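Local coordinates for putative molybdenum cofactor biosynthesis protein (Corynebacterium diphtheriae, PDB 2G2C) that probably takes part in molybdenum cofactor biosynthesis, with a domain of the molybdopterin-binding family, although its function has not been established, at residues T97-L102 and G122-T127. Residues are numbered along the deposited sequence; the frame is centred on the assembly and turned at random.
Sequences TRCEGL and GIVGVT
The Arg98 guanidinium lies between Ile123 on one face and Glu100 on the other: Ile123 CG2 sits 3.4 Å above the plane and Glu100 CD 3.9 Å from it on the opposite side, both offset toward the rim. At the edge, in plane, is Val124 O. Bends at chi2 (-86°) and chi3 (-66°) fold the arginine chain back, and the two side chains cross at about a right angle, with Arg98 NH2 3.5 Å from Ile123 CG2. Arg98 NE also makes a salt bridge to Glu103 OE2, which accepts the Val124 N-H as well. The backbones pair antiparallel, strand 97-98 forming the outermost strand beside 124-126 in the mixed sheet of what is probably a molybdopterin-binding domain. Thr97 and Val126 are the hydrogen-bonded pair: Val126 N to Thr97 O is 2.8 Å, Thr97 N to Val126 O 3.2 Å. Arg98 and Gly125 form the non-hydrogen-bonded pair, their CA atoms 4.1 Å apart. Cys99, at the N-cap position of helix 100-109, adds one more backbone bond beyond the paired residues, from its N to Val124 O with an N-H...O angle of 172°, the donor lying above the plane of the Val124 carbonyl. Val124 CG1, anti to its own N, lies 3.9 Å from Cys99 CB and also touches Leu102 CD1.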
ATOM      1  N   THR A  97       0.355  13.085  -6.589  1.00 12.09           N
ATOM      2  CA  THR A  97       1.780  13.392  -6.478  1.00 11.88           C
ATOM      3  C   THR A  97       2.511  12.144  -6.026  1.00 12.10           C
ATOM      4  O   THR A  97       2.144  11.531  -5.012  1.00 13.00           O
ATOM      5  CB  THR A  97       2.017  14.501  -5.409  1.00 12.33           C
ATOM      6  OG1 THR A  97       1.324  15.709  -5.780  1.00 11.49           O
ATOM      7  CG2 THR A  97       3.509  14.800  -5.195  1.00 11.85           C
ATOM      8  N   ARG A  98       3.513  11.764  -6.803  1.00 13.39           N
ATOM      9  CA  ARG A  98       4.339  10.611  -6.466  1.00 14.82           C
ATOM     10  C   ARG A  98       5.379  10.988  -5.426  1.00 15.96           C
ATOM     11  O   ARG A  98       5.773  12.177  -5.306  1.00 17.64           O
ATOM     12  CB  ARG A  98       5.056  10.122  -7.724  1.00 15.87           C
ATOM     13  CG  ARG A  98       4.167   9.385  -8.650  1.00 16.78           C
ATOM     14  CD  ARG A  98       4.094   7.889  -8.273  1.00 18.30           C
ATOM     15  NE  ARG A  98       5.384   7.229  -8.465  1.00 18.92           N
ATOM     16  CZ  ARG A  98       5.888   6.856  -9.641  1.00 18.68           C
ATOM     17  NH1 ARG A  98       5.220   7.085 -10.784  1.00 22.32           N
ATOM     18  NH2 ARG A  98       7.067   6.245  -9.689  1.00 19.21           N
ATOM     19  N   CYS A  99       5.799   9.995  -4.639  1.00 14.35           N
ATOM     20  CA  CYS A  99       6.889  10.188  -3.684  1.00 15.57           C
ATOM     21  C   CYS A  99       8.064   9.335  -4.135  1.00 16.01           C
ATOM     22  O   CYS A  99       8.366   8.292  -3.530  1.00 15.29           O
ATOM     23  CB  CYS A  99       6.449   9.780  -2.276  1.00 16.60           C
ATOM     24  SG  CYS A  99       5.047  10.710  -1.657  1.00 19.93           S
ATOM     25  N   GLU A 100       8.684   9.753  -5.234  1.00 16.94           N
ATOM     26  CA  GLU A 100       9.721   8.914  -5.866  1.00 17.98           C
ATOM     27  C   GLU A 100      10.975   8.752  -5.015  1.00 17.48           C
ATOM     28  O   GLU A 100      11.629   7.711  -5.097  1.00 17.11           O
ATOM     29  CB  GLU A 100      10.060   9.416  -7.273  1.00 19.42           C
ATOM     30  CG  GLU A 100       8.833   9.301  -8.140  1.00 22.71           C
ATOM     31  CD  GLU A 100       9.065   9.652  -9.566  1.00 34.14           C
ATOM     32  OE1 GLU A 100      10.072   9.167 -10.156  1.00 28.86           O
ATOM     33  OE2 GLU A 100       8.197  10.398 -10.084  1.00 29.97           O
ATOM     34  N   GLY A 101      11.259   9.755  -4.176  1.00 17.16           N
ATOM     35  CA  GLY A 101      12.354   9.694  -3.184  1.00 15.94           C
ATOM     36  C   GLY A 101      12.123   8.509  -2.252  1.00 15.56           C
ATOM     37  O   GLY A 101      13.039   7.765  -1.939  1.00 15.97           O
ATOM     38  N   LEU A 102      10.889   8.339  -1.769  1.00 13.78           N
ATOM     39  CA  LEU A 102      10.611   7.212  -0.877  1.00 13.93           C
ATOM     40  C   LEU A 102      10.778   5.868  -1.609  1.00 13.78           C
ATOM     41  O   LEU A 102      11.351   4.915  -1.055  1.00 13.45           O
ATOM     42  CB  LEU A 102       9.216   7.334  -0.267  1.00 13.20           C
ATOM     43  CG  LEU A 102       8.975   8.550   0.655  1.00 13.46           C
ATOM     44  CD1 LEU A 102       7.527   8.610   1.217  1.00 14.93           C
ATOM     45  CD2 LEU A 102       9.978   8.597   1.774  1.00 15.40           C
ATOM     46  N   GLY A 122       6.657  -1.252  -7.577  1.00 13.66           N
ATOM     47  CA  GLY A 122       5.680  -0.650  -6.659  1.00 13.05           C
ATOM     48  C   GLY A 122       5.907   0.830  -6.507  1.00 12.33           C
ATOM     49  O   GLY A 122       7.068   1.262  -6.428  1.00 13.15           O
ATOM     50  N   ILE A 123       4.806   1.609  -6.484  1.00 11.13           N
ATOM     51  CA  ILE A 123       4.933   3.051  -6.307  1.00 11.25           C
ATOM     52  C   ILE A 123       4.441   3.520  -4.932  1.00 10.68           C
ATOM     53  O   ILE A 123       3.791   2.770  -4.192  1.00 10.37           O
ATOM     54  CB  ILE A 123       4.291   3.853  -7.481  1.00 11.95           C
ATOM     55  CG1 ILE A 123       2.800   3.574  -7.534  1.00 12.44           C
ATOM     56  CG2 ILE A 123       5.018   3.496  -8.783  1.00 14.93           C
ATOM     57  CD1 ILE A 123       2.067   4.499  -8.512  1.00 15.49           C
ATOM     58  N   VAL A 124       4.765   4.778  -4.620  1.00 10.11           N
ATOM     59  CA  VAL A 124       4.281   5.454  -3.415  1.00  9.97           C
ATOM     60  C   VAL A 124       3.789   6.810  -3.847  1.00 10.82           C
ATOM     61  O   VAL A 124       4.460   7.498  -4.606  1.00 12.03           O
ATOM     62  CB  VAL A 124       5.400   5.682  -2.349  1.00 10.99           C
ATOM     63  CG1 VAL A 124       4.850   6.388  -1.111  1.00 10.53           C
ATOM     64  CG2 VAL A 124       6.028   4.315  -1.960  1.00 11.20           C
ATOM     65  N   GLY A 125       2.624   7.214  -3.356  1.00 10.27           N
ATOM     66  CA  GLY A 125       2.171   8.560  -3.721  1.00 10.28           C
ATOM     67  C   GLY A 125       0.983   8.982  -2.921  1.00 10.09           C
ATOM     68  O   GLY A 125       0.418   8.153  -2.175  1.00 10.26           O
ATOM     69  N   VAL A 126       0.549  10.237  -3.115  1.00  9.84           N
ATOM     70  CA  VAL A 126      -0.676  10.691  -2.413  1.00  9.99           C
ATOM     71  C   VAL A 126      -1.761  11.048  -3.415  1.00  9.74           C
ATOM     72  O   VAL A 126      -1.458  11.351  -4.569  1.00 10.79           O
ATOM     73  CB  VAL A 126      -0.398  11.934  -1.498  1.00  9.72           C
ATOM     74  CG1 VAL A 126       0.542  11.588  -0.358  1.00 10.95           C
ATOM     75  CG2 VAL A 126       0.204  13.091  -2.280  1.00 11.66           C
ATOM     76  N   THR A 127      -3.025  11.001  -2.959  1.00  9.16           N
ATOM     77  CA  THR A 127      -4.158  11.184  -3.872  1.00 10.13           C
ATOM     78  C   THR A 127      -4.612  12.633  -3.971  1.00 11.06           C
ATOM     79  O   THR A 127      -5.526  12.947  -4.722  1.00 12.03           O
ATOM     80  CB  THR A 127      -5.378  10.359  -3.464  1.00 10.60           C
ATOM     81  OG1 THR A 127      -5.795  10.829  -2.176  1.00 11.69           O
ATOM     82  CG2 THR A 127      -5.039   8.846  -3.473  1.00 10.19           C
TER